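Local coordinates for Alr2269 protein (Nostoc sp., PDB 3MC9) that probably takes part, through its periplasmic POTRA domains, in the assembly of beta-barrel proteins into the outer membrane, at residues Val156-Gln159 against Ala160-Asp163; Leu186-Arg189 against Tyr190-Gln193. All coordinates share one frame; numbering follows the deposited sequence.

Interaction 1 (Val156-Gln159 against Ala160-Asp163); sequences VLPQ and ATAD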
loop_
_atom_site.group_PDB
_atom_site.type_symbol
_atom_site.label_atom_id
_atom_site.label_comp_id
_atom_site.label_asym_id
_atom_site.label_seq_id
_atom_site.Cartn_x
_atom_site.Cartn_y
_atom_site.Cartn_z
ATOM N N VAL A 156 -11.477 2.975 -23.738
ATOM C CA VAL A 156 -12.738 3.537 -24.183
ATOM C C VAL A 156 -13.128 4.813 -23.426
ATOM O O VAL A 156 -14.109 5.434 -23.782
ATOM C CB VAL A 156 -13.899 2.526 -24.088
ATOM C CG1 VAL A 156 -13.538 1.219 -24.828
ATOM C CG2 VAL A 156 -14.282 2.276 -22.634
ATOM N N LEU A 157 -12.393 5.203 -22.385
ATOM C CA LEU A 157 -12.734 6.430 -21.654
ATOM C C LEU A 157 -11.890 7.610 -22.129
ATOM O O LEU A 157 -10.779 7.424 -22.641
ATOM C CB LEU A 157 -12.586 6.245 -20.143
ATOM C CG LEU A 157 -13.629 5.362 -19.456
ATOM C CD1 LEU A 157 -13.331 5.267 -17.962
ATOM C CD2 LEU A 157 -15.065 5.862 -19.719
ATOM N N PRO A 158 -12.411 8.832 -21.951
ATOM C CA PRO A 158 -11.614 9.985 -22.363
ATOM C C PRO A 158 -10.190 9.906 -21.807
ATOM O O PRO A 158 -9.961 9.337 -20.729
ATOM C CB PRO A 158 -12.380 11.181 -21.782
ATOM C CG PRO A 158 -13.777 10.718 -21.583
ATOM C CD PRO A 158 -13.710 9.219 -21.361
ATOM N N GLN A 159 -9.246 10.470 -22.552
ATOM C CA GLN A 159 -7.826 10.417 -22.205
ATOM C C GLN A 159 -7.566 11.009 -20.834
ATOM O O GLN A 159 -6.665 10.579 -20.115
ATOM C CB GLN A 159 -6.991 11.177 -23.254
ATOM C CG GLN A 159 -5.462 11.080 -23.040
ATOM C CD GLN A 159 -4.861 12.332 -22.428
ATOM O OE1 GLN A 159 -4.546 13.279 -23.134
ATOM N NE2 GLN A 159 -4.682 12.331 -21.114
ATOM N N ALA A 160 -8.365 11.998 -20.467
ATOM C CA ALA A 160 -8.094 12.773 -19.270
ATOM C C ALA A 160 -8.848 12.265 -18.047
ATOM O O ALA A 160 -8.768 12.877 -17.006
ATOM C CB ALA A 160 -8.427 14.261 -19.537
ATOM N N THR A 161 -9.575 11.152 -18.152
ATOM C CA THR A 161 -10.390 10.700 -16.999
ATOM C C THR A 161 -9.565 10.230 -15.793
ATOM O O THR A 161 -9.959 10.482 -14.664
ATOM C CB THR A 161 -11.585 9.734 -17.372
ATOM O OG1 THR A 161 -11.715 8.678 -16.397
ATOM C CG2 THR A 161 -11.456 9.169 -18.763
ATOM N N ALA A 162 -8.406 9.616 -16.015
ATOM C CA ALA A 162 -7.516 9.259 -14.893
ATOM C C ALA A 162 -7.114 10.520 -14.091
ATOM O O ALA A 162 -7.236 10.550 -12.872
ATOM C CB ALA A 162 -6.281 8.509 -15.392
ATOM N N ASP A 163 -6.664 11.562 -14.786
ATOM C CA ASP A 163 -6.328 12.844 -14.131
ATOM C C ASP A 163 -7.511 13.463 -13.394
ATOM O O ASP A 163 -7.361 13.902 -12.276
ATOM C CB ASP A 163 -5.768 13.862 -15.142
ATOM C CG ASP A 163 -4.425 13.429 -15.733
ATOM O OD1 ASP A 163 -3.648 12.708 -15.052
ATOM O OD2 ASP A 163 -4.144 13.829 -16.889
HETATM O O HOH W 1 -7.283 8.082 -18.615
HETATM O O HOH W 2 -5.763 11.075 -17.590
#
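Leu-157 sets its CG beside the backbone N and anti to the carbonyl carbon (chi1 -71°), which directs the isobutyl end so that CD1 lies 4.1 Å from Thr-161 OG1; its CB already points toward Thr-161. That threonine is modelled at a chi1 of 140°, off the staggered positions and therefore doubtful. The Leu-157 and Thr-161 side chains meet at about a right angle, and Leu-157 CB lies 3.4 Å from Thr-161 CG2 as modelled. The Pro-158 CD is near the same methyl. Because CG2 also comes too close to the Pro-158 carbonyl oxygen, both short approaches are as uncertain as the rotation.

The backbone here makes a type I beta turn from Pro-158 to Thr-161, leading into the helix. Thr-161 N closes it with a hydrogen bond to Pro-158 O (3.2 Å, N-H...O angle 168°), although the place of that oxygen is less sure. The Gln-159 carbonyl is served by solvent instead. Water 1 donates to Gln-159 O (3.0 Å) and accepts from Ala-162 N (3.2 Å). Water 2 donates to the same oxygen, Gln-159 O, at 2.7 Å and accepts from Asp-163 N at 3.0 Å. Asp-163 directs OD1 to the hydroxyl of Tyr-170.

Leu-157 is buried against Leu-186 and Tyr-190 of helix 176-192, and Pro-158 touches Arg-189. The chemistry is therefore split: apolar groups pack the loop against the domain and bury Thr-161 OG1 without a modelled partner, if its rotation is right, while two waters relay amides of helix 161-166 to one carbonyl.

Interaction 2 (Leu186-Arg189 against Tyr190-Gln193); sequences LTKR and YQDQ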
loop_
_atom_site.group_PDB
_atom_site.type_symbol
_atom_site.label_atom_id
_atom_site.label_comp_id
_atom_site.label_asym_id
_atom_site.label_seq_id
_atom_site.Cartn_x
_atom_site.Cartn_y
_atom_site.Cartn_z
ATOM N N LEU A 186 -13.535 5.317 -10.788
ATOM C CA LEU A 186 -13.251 4.892 -12.186
ATOM C C LEU A 186 -14.229 3.812 -12.665
ATOM O O LEU A 186 -14.814 3.902 -13.748
ATOM C CB LEU A 186 -11.848 4.275 -12.277
ATOM C CG LEU A 186 -10.912 4.533 -13.460
ATOM C CD1 LEU A 186 -9.919 3.335 -13.640
ATOM C CD2 LEU A 186 -11.617 4.900 -14.760
ATOM N N THR A 187 -14.374 2.782 -11.835
ATOM C CA THR A 187 -15.293 1.682 -12.077
ATOM C C THR A 187 -16.708 2.160 -12.347
ATOM O O THR A 187 -17.345 1.715 -13.298
ATOM C CB THR A 187 -15.304 0.740 -10.853
ATOM O OG1 THR A 187 -13.996 0.209 -10.682
ATOM C CG2 THR A 187 -16.281 -0.388 -11.019
ATOM N N LYS A 188 -17.189 3.062 -11.494
ATOM C CA LYS A 188 -18.496 3.699 -11.703
ATOM C C LYS A 188 -18.556 4.515 -13.009
ATOM O O LYS A 188 -19.580 4.516 -13.683
ATOM C CB LYS A 188 -18.849 4.573 -10.502
ATOM C CG LYS A 188 -20.183 5.289 -10.595
ATOM C CD LYS A 188 -21.332 4.337 -10.873
ATOM C CE LYS A 188 -22.682 5.003 -10.542
ATOM N NZ LYS A 188 -22.910 6.224 -11.371
ATOM N N ARG A 189 -17.462 5.177 -13.386
ATOM C CA ARG A 189 -17.433 5.854 -14.685
ATOM C C ARG A 189 -17.550 4.882 -15.868
ATOM O O ARG A 189 -18.236 5.178 -16.838
ATOM C CB ARG A 189 -16.192 6.722 -14.856
ATOM C CG ARG A 189 -16.208 7.996 -14.019
ATOM C CD ARG A 189 -16.989 9.128 -14.655
ATOM N NE ARG A 189 -16.452 9.453 -15.978
ATOM C CZ ARG A 189 -17.044 9.188 -17.145
ATOM N NH1 ARG A 189 -18.236 8.597 -17.178
ATOM N NH2 ARG A 189 -16.445 9.526 -18.294
ATOM N N TYR A 190 -16.863 3.742 -15.816
ATOM C CA TYR A 190 -17.059 2.731 -16.856
ATOM C C TYR A 190 -18.508 2.359 -16.938
ATOM O O TYR A 190 -19.078 2.304 -18.011
ATOM C CB TYR A 190 -16.255 1.456 -16.574
ATOM C CG TYR A 190 -14.827 1.599 -16.956
ATOM C CD1 TYR A 190 -14.470 1.691 -18.285
ATOM C CD2 TYR A 190 -13.846 1.694 -16.008
ATOM C CE1 TYR A 190 -13.176 1.838 -18.668
ATOM C CE2 TYR A 190 -12.536 1.839 -16.377
ATOM C CZ TYR A 190 -12.216 1.919 -17.710
ATOM O OH TYR A 190 -10.913 2.062 -18.092
ATOM N N GLN A 191 -19.101 2.102 -15.788
ATOM C CA GLN A 191 -20.478 1.701 -15.744
ATOM C C GLN A 191 -21.410 2.746 -16.378
ATOM O O GLN A 191 -22.273 2.413 -17.201
ATOM C CB GLN A 191 -20.888 1.412 -14.306
ATOM C CG GLN A 191 -22.345 0.972 -14.163
ATOM C CD GLN A 191 -22.708 0.703 -12.726
ATOM O OE1 GLN A 191 -22.185 -0.217 -12.101
ATOM N NE2 GLN A 191 -23.594 1.512 -12.191
ATOM N N ASP A 192 -21.218 4.009 -16.001
ATOM C CA ASP A 192 -21.988 5.121 -16.569
ATOM C C ASP A 192 -21.943 5.142 -18.085
ATOM O O ASP A 192 -22.922 5.469 -18.720
ATOM C CB ASP A 192 -21.442 6.445 -16.073
ATOM C CG ASP A 192 -21.763 6.699 -14.621
ATOM O OD1 ASP A 192 -22.715 6.091 -14.087
ATOM O OD2 ASP A 192 -21.059 7.508 -14.012
ATOM N N GLN A 193 -20.796 4.787 -18.662
ATOM C CA GLN A 193 -20.645 4.795 -20.117
ATOM C C GLN A 193 -21.059 3.507 -20.801
ATOM O O GLN A 193 -20.815 3.360 -22.006
ATOM C CB GLN A 193 -19.202 5.111 -20.506
ATOM C CG GLN A 193 -18.725 6.447 -20.034
ATOM C CD GLN A 193 -19.708 7.562 -20.355
ATOM O OE1 GLN A 193 -20.129 7.740 -21.513
ATOM N NE2 GLN A 193 -20.099 8.295 -19.330
#
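Lys-188 NZ donates to Asp-192 OD1 at 2.7 Å, a salt bridge between residues i and i+4 that uses the carboxylate's syn lone pair. The lysine leaves the helix with CG anti to the backbone N (chi1 -180°), then bends at chi2 and chi4 to bring its ammonium back to the carboxylate oxygen OD1. Its CD passes obliquely by the Gln-191 amide.

Four i to i+4 backbone bonds hold the turns together, from Tyr-190 N to Leu-186 O (2.9 Å) through to Gln-193 N on Arg-189 O (3.2 Å). The last is bent, with an N-H...O angle of 147°, as the chain leaves helical geometry at Gln-193. Arg-189, curled at chi2 and chi3, runs alongside Gln-193 and brings NH1 within 3.6 Å of Gln-193 CG.

On the buried side, Leu-186 and Tyr-190 lie side by side and point the same way, CD2 of the leucine meeting ring atom CE2 of the tyrosine at 3.6 Å. The tyrosine hydroxyl is hydrogen-bonded to Glu-218. Both side chains pack on Ile-145 of strand 142-146, while Leu-186 also reaches Ile-165 of helix 161-166.

Overall arrangement
From the N terminus, the chain leaves strand 142-146 and enters the loop in which interaction 1 makes a tight turn into helix 161-166; it then reaches helix 176-192, whose C-terminal end holds interaction 2. The two contacts are in series, neither nested nor crossed, with centres about 11 Å apart. They meet mainly through Leu-157, whose CD2 lies 3.7 Å from Gln-193 CG; Thr-161 OG1, as modelled, adds a looser approach to Leu-186 CD2 at 4.1 Å. The helix end thus packs partly on the loop and partly on strand 142-146, outermost within this chain in the three-stranded sheet, within one POTRA domain of two helices against a mixed sheet.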